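Local coordinates for HcgC (Methanococcus maripaludis S2, PDB 5O4J), which probably transfers a methyl group from S-adenosylmethionine to a carbon of the pyridinol ring during biosynthesis of the [Fe]-hydrogenase cofactor, at residues S8-K19 / L225-D236; I184-L195 / E241-I250. One frame throughout, in Å; residues are numbered along the deposited sequence.

Interaction 1: S8-K19 / L225-D236; sequences SVKTTRSKIKIK and LNMSAITVSSID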
loop_
_atom_site.group_PDB
_atom_site.type_symbol
_atom_site.label_atom_id
_atom_site.label_comp_id
_atom_site.label_asym_id
_atom_site.label_seq_id
_atom_site.Cartn_x
_atom_site.Cartn_y
_atom_site.Cartn_z
ATOM N N SER A 8 15.477 -18.555 -19.163
ATOM C CA SER A 8 15.330 -18.676 -17.719
ATOM C C SER A 8 14.190 -17.838 -17.170
ATOM O O SER A 8 13.832 -18.011 -16.003
ATOM C CB SER A 8 16.614 -18.266 -17.001
ATOM O OG SER A 8 17.650 -19.189 -17.267
ATOM N N VAL A 9 13.636 -16.920 -17.959
ATOM C CA VAL A 9 12.591 -16.028 -17.483
ATOM C C VAL A 9 11.396 -16.119 -18.419
ATOM O O VAL A 9 11.552 -16.214 -19.643
ATOM C CB VAL A 9 13.109 -14.580 -17.369
ATOM C CG1 VAL A 9 12.026 -13.683 -16.807
ATOM C CG2 VAL A 9 14.330 -14.539 -16.473
ATOM N N LYS A 10 10.203 -16.086 -17.838
ATOM C CA LYS A 10 8.962 -16.193 -18.585
ATOM C C LYS A 10 8.328 -14.820 -18.719
ATOM O O LYS A 10 8.408 -13.997 -17.807
ATOM C CB LYS A 10 7.969 -17.122 -17.883
ATOM C CG LYS A 10 8.492 -18.530 -17.626
ATOM C CD LYS A 10 7.535 -19.315 -16.734
ATOM C CE LYS A 10 8.127 -20.657 -16.341
ATOM N NZ LYS A 10 8.399 -21.519 -17.516
ATOM N N THR A 11 7.676 -14.591 -19.855
ATOM C CA THR A 11 6.856 -13.406 -20.070
ATOM C C THR A 11 5.420 -13.856 -20.257
ATOM O O THR A 11 5.125 -14.636 -21.166
ATOM C CB THR A 11 7.320 -12.613 -21.289
ATOM O OG1 THR A 11 8.670 -12.191 -21.088
ATOM C CG2 THR A 11 6.407 -11.396 -21.508
ATOM N N THR A 12 4.529 -13.342 -19.420
ATOM C CA THR A 12 3.129 -13.742 -19.416
ATOM C C THR A 12 2.271 -12.506 -19.644
ATOM O O THR A 12 2.341 -11.550 -18.872
ATOM C CB THR A 12 2.768 -14.410 -18.090
ATOM O OG1 THR A 12 3.685 -15.485 -17.842
ATOM C CG2 THR A 12 1.333 -14.958 -18.137
ATOM N N ARG A 13 1.455 -12.535 -20.691
ATOM C CA ARG A 13 0.466 -11.496 -20.942
ATOM C C ARG A 13 -0.894 -11.972 -20.450
ATOM O O ARG A 13 -1.285 -13.121 -20.680
ATOM C CB ARG A 13 0.383 -11.164 -22.431
ATOM C CG ARG A 13 1.642 -10.524 -23.015
ATOM C CD ARG A 13 1.523 -10.313 -24.527
ATOM N NE ARG A 13 0.146 -10.067 -24.961
ATOM C CZ ARG A 13 -0.214 -9.751 -26.202
ATOM N NH1 ARG A 13 0.697 -9.624 -27.159
ATOM N NH2 ARG A 13 -1.497 -9.556 -26.479
ATOM N N SER A 14 -1.616 -11.093 -19.766
ATOM C CA SER A 14 -2.912 -11.487 -19.235
ATOM C C SER A 14 -3.888 -11.773 -20.368
ATOM O O SER A 14 -3.875 -11.114 -21.413
ATOM C CB SER A 14 -3.483 -10.410 -18.304
ATOM O OG SER A 14 -3.749 -9.173 -18.964
ATOM N N LYS A 15 -4.726 -12.789 -20.162
ATOM C CA LYS A 15 -5.819 -13.028 -21.097
ATOM C C LYS A 15 -6.827 -11.892 -21.054
ATOM O O LYS A 15 -7.361 -11.488 -22.093
ATOM C CB LYS A 15 -6.499 -14.360 -20.788
ATOM C CG LYS A 15 -5.611 -15.569 -21.015
ATOM C CD LYS A 15 -6.257 -16.827 -20.471
ATOM C CE LYS A 15 -5.350 -18.025 -20.657
ATOM N NZ LYS A 15 -5.245 -18.343 -22.109
ATOM N N ILE A 16 -7.106 -11.375 -19.860
ATOM C CA ILE A 16 -8.008 -10.238 -19.720
ATOM C C ILE A 16 -7.394 -9.018 -20.394
ATOM O O ILE A 16 -6.262 -8.626 -20.086
ATOM C CB ILE A 16 -8.306 -9.986 -18.233
ATOM C CG1 ILE A 16 -9.268 -11.056 -17.709
ATOM C CG2 ILE A 16 -8.876 -8.574 -17.992
ATOM C CD1 ILE A 16 -9.230 -11.206 -16.209
ATOM N N LYS A 17 -8.142 -8.417 -21.316
ATOM C CA LYS A 17 -7.728 -7.214 -22.022
ATOM C C LYS A 17 -8.328 -5.982 -21.362
ATOM O O LYS A 17 -9.308 -6.057 -20.619
ATOM C CB LYS A 17 -8.158 -7.261 -23.488
ATOM C CG LYS A 17 -7.469 -8.337 -24.324
ATOM C CD LYS A 17 -8.162 -8.448 -25.675
ATOM C CE LYS A 17 -7.401 -9.349 -26.640
ATOM N NZ LYS A 17 -8.144 -9.474 -27.920
ATOM N N ILE A 18 -7.736 -4.827 -21.661
ATOM C CA ILE A 18 -8.284 -3.586 -21.126
ATOM C C ILE A 18 -9.757 -3.457 -21.503
ATOM O O ILE A 18 -10.598 -3.084 -20.670
ATOM C CB ILE A 18 -7.459 -2.380 -21.614
ATOM C CG1 ILE A 18 -5.978 -2.539 -21.232
ATOM C CG2 ILE A 18 -7.963 -1.102 -20.968
ATOM C CD1 ILE A 18 -5.060 -1.750 -22.115
ATOM N N LYS A 19 -10.104 -3.803 -22.752
ATOM C CA LYS A 19 -11.490 -3.686 -23.194
ATOM C C LYS A 19 -12.419 -4.584 -22.385
ATOM O O LYS A 19 -13.607 -4.274 -22.238
ATOM C CB LYS A 19 -11.612 -4.012 -24.683
ATOM C CG LYS A 19 -11.284 -5.447 -25.082
ATOM C CD LYS A 19 -11.589 -5.656 -26.564
ATOM C CE LYS A 19 -11.333 -7.088 -27.005
ATOM N NZ LYS A 19 -11.641 -7.275 -28.457
ATOM N N LEU A 225 -7.485 -0.444 -26.600
ATOM C CA LEU A 225 -8.110 -1.247 -25.554
ATOM C C LEU A 225 -7.959 -2.738 -25.814
ATOM O O LEU A 225 -8.096 -3.535 -24.883
ATOM C CB LEU A 225 -9.597 -0.905 -25.427
ATOM C CG LEU A 225 -9.983 0.538 -25.081
ATOM C CD1 LEU A 225 -11.485 0.607 -24.905
ATOM C CD2 LEU A 225 -9.268 1.018 -23.840
ATOM N N ASN A 226 -7.673 -3.125 -27.055
ATOM C CA ASN A 226 -7.575 -4.531 -27.445
ATOM C C ASN A 226 -6.166 -5.066 -27.171
ATOM O O ASN A 226 -5.460 -5.550 -28.056
ATOM C CB ASN A 226 -7.942 -4.676 -28.918
ATOM C CG ASN A 226 -8.179 -6.113 -29.324
ATOM O OD1 ASN A 226 -8.559 -6.946 -28.504
ATOM N ND2 ASN A 226 -7.963 -6.408 -30.603
ATOM N N MET A 227 -5.763 -4.934 -25.916
ATOM C CA MET A 227 -4.413 -5.228 -25.457
ATOM C C MET A 227 -4.517 -5.826 -24.063
ATOM O O MET A 227 -5.369 -5.412 -23.272
ATOM C CB MET A 227 -3.545 -3.959 -25.430
ATOM C CG MET A 227 -2.181 -4.111 -24.771
ATOM S SD MET A 227 -1.179 -5.405 -25.528
ATOM C CE MET A 227 0.259 -5.403 -24.456
ATOM N N SER A 228 -3.652 -6.800 -23.773
ATOM C CA SER A 228 -3.590 -7.394 -22.447
ATOM C C SER A 228 -3.468 -6.299 -21.397
ATOM O O SER A 228 -2.678 -5.367 -21.547
ATOM C CB SER A 228 -2.383 -8.334 -22.330
ATOM O OG SER A 228 -2.512 -9.469 -23.161
ATOM N N ALA A 229 -4.231 -6.431 -20.309
ATOM C CA ALA A 229 -4.152 -5.436 -19.245
ATOM C C ALA A 229 -2.776 -5.431 -18.587
ATOM O O ALA A 229 -2.266 -4.368 -18.217
ATOM C CB ALA A 229 -5.242 -5.666 -18.197
ATOM N N ILE A 230 -2.165 -6.599 -18.419
ATOM C CA ILE A 230 -0.930 -6.730 -17.651
ATOM C C ILE A 230 0.019 -7.691 -18.341
ATOM O O ILE A 230 -0.397 -8.725 -18.866
ATOM C CB ILE A 230 -1.206 -7.207 -16.211
ATOM C CG1 ILE A 230 -2.009 -6.135 -15.469
ATOM C CG2 ILE A 230 0.099 -7.462 -15.463
ATOM C CD1 ILE A 230 -2.478 -6.525 -14.085
ATOM N N THR A 231 1.304 -7.357 -18.304
ATOM C CA THR A 231 2.379 -8.236 -18.742
ATOM C C THR A 231 3.335 -8.455 -17.575
ATOM O O THR A 231 3.715 -7.501 -16.891
ATOM C CB THR A 231 3.103 -7.632 -19.945
ATOM O OG1 THR A 231 2.164 -7.465 -21.012
ATOM C CG2 THR A 231 4.249 -8.524 -20.408
ATOM N N VAL A 232 3.691 -9.714 -17.325
ATOM C CA VAL A 232 4.487 -10.073 -16.162
ATOM C C VAL A 232 5.770 -10.754 -16.609
ATOM O O VAL A 232 5.761 -11.565 -17.543
ATOM C CB VAL A 232 3.707 -10.996 -15.203
ATOM C CG1 VAL A 232 4.472 -11.117 -13.895
ATOM C CG2 VAL A 232 2.302 -10.478 -14.974
ATOM N N SER A 233 6.858 -10.451 -15.907
ATOM C CA SER A 233 8.140 -11.137 -16.049
ATOM C C SER A 233 8.378 -11.952 -14.780
ATOM O O SER A 233 8.347 -11.404 -13.671
ATOM C CB SER A 233 9.268 -10.128 -16.277
ATOM O OG SER A 233 10.528 -10.768 -16.414
ATOM N N SER A 234 8.580 -13.264 -14.929
ATOM C CA SER A 234 8.712 -14.136 -13.769
ATOM C C SER A 234 9.562 -15.360 -14.105
ATOM O O SER A 234 9.716 -15.743 -15.268
ATOM C CB SER A 234 7.338 -14.589 -13.259
ATOM O OG SER A 234 6.692 -15.425 -14.202
ATOM N N ILE A 235 10.081 -16.001 -13.056
ATOM C CA ILE A 235 10.812 -17.249 -13.254
ATOM C C ILE A 235 9.845 -18.401 -13.452
ATOM O O ILE A 235 10.073 -19.278 -14.291
ATOM C CB ILE A 235 11.747 -17.534 -12.067
ATOM C CG1 ILE A 235 12.628 -16.327 -11.737
ATOM C CG2 ILE A 235 12.597 -18.789 -12.345
ATOM C CD1 ILE A 235 13.505 -15.855 -12.871
ATOM N N ASP A 236 8.771 -18.427 -12.670
ATOM C CA ASP A 236 7.818 -19.523 -12.641
ATOM C C ASP A 236 6.487 -19.100 -13.244
ATOM O O ASP A 236 6.218 -17.917 -13.478
ATOM C CB ASP A 236 7.627 -20.023 -11.207
ATOM C CG ASP A 236 8.909 -20.564 -10.607
ATOM O OD1 ASP A 236 9.739 -21.108 -11.367
ATOM O OD2 ASP A 236 9.089 -20.448 -9.380
HETATM O O HOH W 1 10.510 -11.388 -19.024
HETATM O O HOH W 2 5.638 -14.386 -16.611
#
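Val-9 meets 225-236 with both methyls: CG1 lies 3.3 Å from Ser-233 OG, and CG2 touches Ile-235 CD1 at 3.9 Å. Val-9 also touches the bound pyridinol. Strand 10-13 then pairs antiparallel with strand 230-234. Lys-10 and Thr-12 form hydrogen-bonded pairs with Ser-234 and Val-232. The Lys-10 chain runs over the backbone of Ile-235, CE 3.1 Å from Ile-235 O. Thr-11 sets CG2 against Thr-231 CG2, while its OG1 bonds Tyr-207 of the second subunit and shares a water with Ser-233 OG. Arg-13 bends at chi3 (31°), and NE reaches Ser-228 OG at 3.3 Å, near the guanidinium plane. Ser-228 OG donates to Ser-14 O at 2.8 Å. Ser-14 OG accepts from Ile-230 N and donates to Ile-16 O, which also accepts from Ala-229 N. Lys-17 NZ meets Asn-226 OD1 at 2.6 Å; Lys-19 NZ adds a weak bond. Ile-18 N bonds Met-227 O, and its CG2 packs on Leu-225 CD2 where helix 18-37 starts. Strand 230-234 lies between strands 10-13 and 198-203 in an antiparallel sheet. Helices 177-193 and 239-251 cover the sheet face bearing Thr-12 and Val-232.

Interaction 2: I184-L195 / E241-I250; sequences IIMDSCREINEL and ELEEILSKNI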
loop_
_atom_site.group_PDB
_atom_site.type_symbol
_atom_site.label_atom_id
_atom_site.label_comp_id
_atom_site.label_asym_id
_atom_site.label_seq_id
_atom_site.Cartn_x
_atom_site.Cartn_y
_atom_site.Cartn_z
ATOM N N ILE A 184 -8.229 -0.608 -11.088
ATOM C CA ILE A 184 -8.273 -2.065 -11.102
ATOM C C ILE A 184 -6.930 -2.620 -11.544
ATOM O O ILE A 184 -6.375 -3.540 -10.929
ATOM C CB ILE A 184 -9.411 -2.552 -12.020
ATOM C CG1 ILE A 184 -10.763 -2.307 -11.357
ATOM C CG2 ILE A 184 -9.258 -4.044 -12.365
ATOM C CD1 ILE A 184 -11.935 -2.371 -12.325
ATOM N N ILE A 185 -6.390 -2.072 -12.628
ATOM C CA ILE A 185 -5.132 -2.582 -13.146
ATOM C C ILE A 185 -3.988 -2.289 -12.176
ATOM O O ILE A 185 -3.149 -3.160 -11.913
ATOM C CB ILE A 185 -4.880 -2.014 -14.559
ATOM C CG1 ILE A 185 -5.895 -2.625 -15.535
ATOM C CG2 ILE A 185 -3.459 -2.316 -15.007
ATOM C CD1 ILE A 185 -5.919 -2.001 -16.925
ATOM N N MET A 186 -3.940 -1.070 -11.619
ATOM C CA MET A 186 -2.856 -0.709 -10.708
ATOM C C MET A 186 -2.877 -1.564 -9.445
ATOM O O MET A 186 -1.831 -2.067 -9.006
ATOM C CB MET A 186 -2.953 0.773 -10.353
ATOM C CG MET A 186 -2.668 1.702 -11.511
ATOM S SD MET A 186 -0.989 1.575 -12.168
ATOM C CE MET A 186 -0.106 2.400 -10.853
ATOM N N ASP A 187 -4.057 -1.743 -8.838
ATOM C CA ASP A 187 -4.135 -2.575 -7.645
ATOM C C ASP A 187 -3.777 -4.023 -7.979
ATOM O O ASP A 187 -3.115 -4.704 -7.194
ATOM C CB ASP A 187 -5.533 -2.488 -7.022
ATOM C CG ASP A 187 -5.725 -1.234 -6.172
ATOM O OD1 ASP A 187 -4.727 -0.553 -5.879
ATOM O OD2 ASP A 187 -6.876 -0.938 -5.779
ATOM N N SER A 188 -4.182 -4.496 -9.157
ATOM C CA SER A 188 -3.824 -5.848 -9.570
ATOM C C SER A 188 -2.317 -5.997 -9.708
ATOM O O SER A 188 -1.743 -6.979 -9.233
ATOM C CB SER A 188 -4.522 -6.202 -10.882
ATOM O OG SER A 188 -5.926 -6.234 -10.729
ATOM N N CYS A 189 -1.659 -5.024 -10.342
ATOM C CA CYS A 189 -0.212 -5.081 -10.525
ATOM C C CYS A 189 0.517 -5.186 -9.198
ATOM O O CYS A 189 1.497 -5.925 -9.075
ATOM C CB CYS A 189 0.270 -3.843 -11.273
ATOM S SG CYS A 189 -0.057 -3.909 -13.005
ATOM N N ARG A 190 0.073 -4.432 -8.200
ATOM C CA ARG A 190 0.794 -4.419 -6.938
ATOM C C ARG A 190 0.710 -5.774 -6.254
ATOM O O ARG A 190 1.705 -6.246 -5.691
ATOM C CB ARG A 190 0.263 -3.282 -6.061
ATOM C CG ARG A 190 0.595 -1.918 -6.694
ATOM C CD ARG A 190 0.370 -0.725 -5.785
ATOM N NE ARG A 190 -0.523 0.256 -6.405
ATOM C CZ ARG A 190 -1.815 0.405 -6.114
ATOM N NH1 ARG A 190 -2.395 -0.353 -5.190
ATOM N NH2 ARG A 190 -2.532 1.326 -6.745
ATOM N N GLU A 191 -0.441 -6.453 -6.363
ATOM C CA GLU A 191 -0.568 -7.791 -5.791
ATOM C C GLU A 191 0.167 -8.836 -6.626
ATOM O O GLU A 191 0.793 -9.748 -6.073
ATOM C CB GLU A 191 -2.045 -8.178 -5.662
ATOM C CG GLU A 191 -2.232 -9.493 -4.938
ATOM C CD GLU A 191 -3.689 -9.892 -4.731
ATOM O OE1 GLU A 191 -4.608 -9.066 -4.945
ATOM O OE2 GLU A 191 -3.897 -11.053 -4.335
ATOM N N ILE A 192 0.084 -8.734 -7.957
ATOM C CA ILE A 192 0.777 -9.677 -8.833
ATOM C C ILE A 192 2.278 -9.621 -8.596
ATOM O O ILE A 192 2.964 -10.652 -8.608
ATOM C CB ILE A 192 0.417 -9.386 -10.301
ATOM C CG1 ILE A 192 -1.016 -9.833 -10.580
ATOM C CG2 ILE A 192 1.404 -10.039 -11.274
ATOM C CD1 ILE A 192 -1.659 -9.144 -11.761
ATOM N N ASN A 193 2.819 -8.417 -8.390
ATOM C CA ASN A 193 4.261 -8.303 -8.209
ATOM C C ASN A 193 4.740 -9.110 -7.013
ATOM O O ASN A 193 5.890 -9.559 -6.995
ATOM C CB ASN A 193 4.669 -6.849 -8.050
ATOM C CG ASN A 193 6.090 -6.623 -8.478
ATOM O OD1 ASN A 193 6.429 -6.797 -9.643
ATOM N ND2 ASN A 193 6.938 -6.254 -7.533
ATOM N N GLU A 194 3.874 -9.305 -6.016
ATOM C CA GLU A 194 4.226 -10.050 -4.816
ATOM C C GLU A 194 4.112 -11.558 -4.985
ATOM O O GLU A 194 4.497 -12.293 -4.071
ATOM C CB GLU A 194 3.360 -9.563 -3.648
ATOM C CG GLU A 194 3.707 -8.139 -3.264
ATOM C CD GLU A 194 2.991 -7.631 -2.024
ATOM O OE1 GLU A 194 2.038 -8.282 -1.544
ATOM O OE2 GLU A 194 3.389 -6.558 -1.534
ATOM N N LEU A 195 3.612 -12.045 -6.120
ATOM C CA LEU A 195 3.637 -13.479 -6.378
ATOM C C LEU A 195 5.074 -13.987 -6.427
ATOM O O LEU A 195 5.973 -13.316 -6.945
ATOM C CB LEU A 195 2.934 -13.802 -7.697
ATOM C CG LEU A 195 1.433 -13.544 -7.773
ATOM C CD1 LEU A 195 0.963 -13.709 -9.218
ATOM C CD2 LEU A 195 0.651 -14.460 -6.826
ATOM N N GLU A 241 -2.711 -17.190 -11.366
ATOM C CA GLU A 241 -2.900 -16.154 -10.354
ATOM C C GLU A 241 -3.093 -14.791 -11.003
ATOM O O GLU A 241 -3.835 -13.946 -10.483
ATOM C CB GLU A 241 -1.704 -16.132 -9.398
ATOM C CG GLU A 241 -1.565 -17.396 -8.563
ATOM C CD GLU A 241 -0.740 -18.480 -9.253
ATOM O OE1 GLU A 241 -0.532 -18.400 -10.484
ATOM O OE2 GLU A 241 -0.304 -19.423 -8.558
ATOM N N LEU A 242 -2.440 -14.566 -12.147
ATOM C CA LEU A 242 -2.584 -13.308 -12.873
ATOM C C LEU A 242 -4.045 -13.021 -13.206
ATOM O O LEU A 242 -4.554 -11.924 -12.937
ATOM C CB LEU A 242 -1.735 -13.369 -14.145
ATOM C CG LEU A 242 -1.852 -12.286 -15.209
ATOM C CD1 LEU A 242 -1.666 -10.902 -14.639
ATOM C CD2 LEU A 242 -0.825 -12.558 -16.325
ATOM N N GLU A 243 -4.743 -13.997 -13.786
ATOM C CA GLU A 243 -6.146 -13.779 -14.129
ATOM C C GLU A 243 -7.020 -13.702 -12.876
ATOM O O GLU A 243 -7.969 -12.912 -12.824
ATOM C CB GLU A 243 -6.655 -14.887 -15.053
ATOM C CG GLU A 243 -5.833 -15.143 -16.341
ATOM C CD GLU A 243 -5.634 -13.904 -17.200
ATOM O OE1 GLU A 243 -6.620 -13.173 -17.429
ATOM O OE2 GLU A 243 -4.500 -13.689 -17.677
ATOM N N GLU A 244 -6.727 -14.527 -11.866
ATOM C CA GLU A 244 -7.535 -14.506 -10.649
ATOM C C GLU A 244 -7.461 -13.150 -9.952
ATOM O O GLU A 244 -8.482 -12.641 -9.472
ATOM C CB GLU A 244 -7.095 -15.617 -9.694
ATOM C CG GLU A 244 -7.479 -17.028 -10.141
ATOM C CD GLU A 244 -8.896 -17.414 -9.746
ATOM O OE1 GLU A 244 -9.469 -18.314 -10.394
ATOM O OE2 GLU A 244 -9.435 -16.824 -8.784
ATOM N N ILE A 245 -6.273 -12.543 -9.887
ATOM C CA ILE A 245 -6.138 -11.253 -9.221
ATOM C C ILE A 245 -6.880 -10.168 -9.990
ATOM O O ILE A 245 -7.553 -9.318 -9.397
ATOM C CB ILE A 245 -4.649 -10.911 -9.038
ATOM C CG1 ILE A 245 -4.056 -11.820 -7.964
ATOM C CG2 ILE A 245 -4.459 -9.445 -8.674
ATOM C CD1 ILE A 245 -2.562 -11.886 -7.986
ATOM N N LEU A 246 -6.736 -10.152 -11.316
ATOM C CA LEU A 246 -7.464 -9.185 -12.129
ATOM C C LEU A 246 -8.961 -9.370 -11.959
ATOM O O LEU A 246 -9.695 -8.403 -11.757
ATOM C CB LEU A 246 -7.089 -9.336 -13.601
ATOM C CG LEU A 246 -5.852 -8.564 -14.022
ATOM C CD1 LEU A 246 -5.368 -9.097 -15.371
ATOM C CD2 LEU A 246 -6.164 -7.073 -14.077
ATOM N N SER A 247 -9.430 -10.622 -12.058
ATOM C CA SER A 247 -10.861 -10.884 -11.944
ATOM C C SER A 247 -11.395 -10.455 -10.584
ATOM O O SER A 247 -12.485 -9.881 -10.497
ATOM C CB SER A 247 -11.145 -12.365 -12.189
ATOM O OG SER A 247 -10.959 -12.676 -13.557
ATOM N N LYS A 248 -10.649 -10.738 -9.512
ATOM C CA LYS A 248 -11.078 -10.320 -8.178
ATOM C C LYS A 248 -11.215 -8.809 -8.095
ATOM O O LYS A 248 -12.190 -8.289 -7.535
ATOM C CB LYS A 248 -10.087 -10.830 -7.132
ATOM C CG LYS A 248 -10.290 -10.292 -5.717
ATOM C CD LYS A 248 -9.221 -10.837 -4.774
ATOM C CE LYS A 248 -7.835 -10.249 -5.050
ATOM N NZ LYS A 248 -6.804 -10.865 -4.167
ATOM N N ASN A 249 -10.261 -8.078 -8.663
ATOM C CA ASN A 249 -10.345 -6.626 -8.590
ATOM C C ASN A 249 -11.478 -6.081 -9.449
ATOM O O ASN A 249 -12.127 -5.103 -9.064
ATOM C CB ASN A 249 -9.006 -6.010 -8.968
ATOM C CG ASN A 249 -8.100 -5.892 -7.779
ATOM O OD1 ASN A 249 -8.435 -5.203 -6.820
ATOM N ND2 ASN A 249 -6.967 -6.567 -7.815
ATOM N N ILE A 250 -11.747 -6.705 -10.601
ATOM C CA ILE A 250 -12.916 -6.334 -11.393
ATOM C C ILE A 250 -14.194 -6.534 -10.583
ATOM O O ILE A 250 -15.105 -5.698 -10.616
ATOM C CB ILE A 250 -12.958 -7.139 -12.705
ATOM C CG1 ILE A 250 -11.772 -6.761 -13.589
ATOM C CG2 ILE A 250 -14.293 -6.894 -13.444
ATOM C CD1 ILE A 250 -11.481 -7.747 -14.690
HETATM O O HOH W 3 -5.068 -6.568 -5.672
#
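The 184-193 part of helix 177-193 and the 241-250 part of helix 239-251 run roughly antiparallel, their axes 9.1 Å apart at closest approach and inclined at 142°. The CA atoms of Ser-188 and Leu-246 face each other at 5.6 Å, which suits a small serine at the interface. Ser-188 OG donates to Ile-184 O at 2.7 Å, one turn back in its own helix. It also takes a weak bond from Asn-249 ND2 and touches Leu-246 CD2. At the Ile-184 end, Ile-184 CG2 packs on Ile-250 CG1 and Asn-249 CB.

The two helices lie side by side on one face of the antiparallel sheet that contains strand 230-234. Ile-230 of that strand touches Ser-188, Ile-192 and Leu-246, so residues of both helices meet over it. Ile-245 occupies the middle of the helix pair. Ile-245 CD1 reaches Ile-192 CG1 at 3.7 Å and meets Leu-195 CD1 tip to tip. Ile-192 CD1 presses tightly on Leu-242 CD1 at 3.4 Å. Leu-195 CD1 also covers Glu-241 CB.

Glu-191 has CG anti to the backbone N (chi1 -174°), and its extended chain passes Ile-245 to reach Lys-248. Lys-248 NZ is salt-bridged to both Glu-191 OE1 and OE2, through their syn lone pairs at 2.9 Å each. A water donates to Glu-191 OE1 and Asp-187 O and accepts from Asn-249 ND2. With an alanine at Glu-191, Lys-248 would probably lose this charged mate, one side of Ile-245 would be less covered and the water would lose a partner. Asp-187 OD2 forms a salt bridge with Arg-167.

Overall arrangement
From the N terminus, segment 8-19 comes first and waits about 200 residues for its partner 225-236, so interaction 1 closes a very long loop. Segment 184-195 lies within that loop, but its partner 241-250 follows 225-236. The two contacts therefore cross, and interaction 2 closes a much shorter loop that includes strands 198-203 and 230-234. Interaction 1 pairs the two inner strands of the antiparallel sheet and runs on to the start of helix 18-37. Interaction 2 pairs two helices over that sheet. Their centres are 11 Å apart. Glu-243 connects them directly, its carboxylate probably accepting from the backbone N atoms of Lys-15 and Ile-16. Both contacts also reach the second subunit.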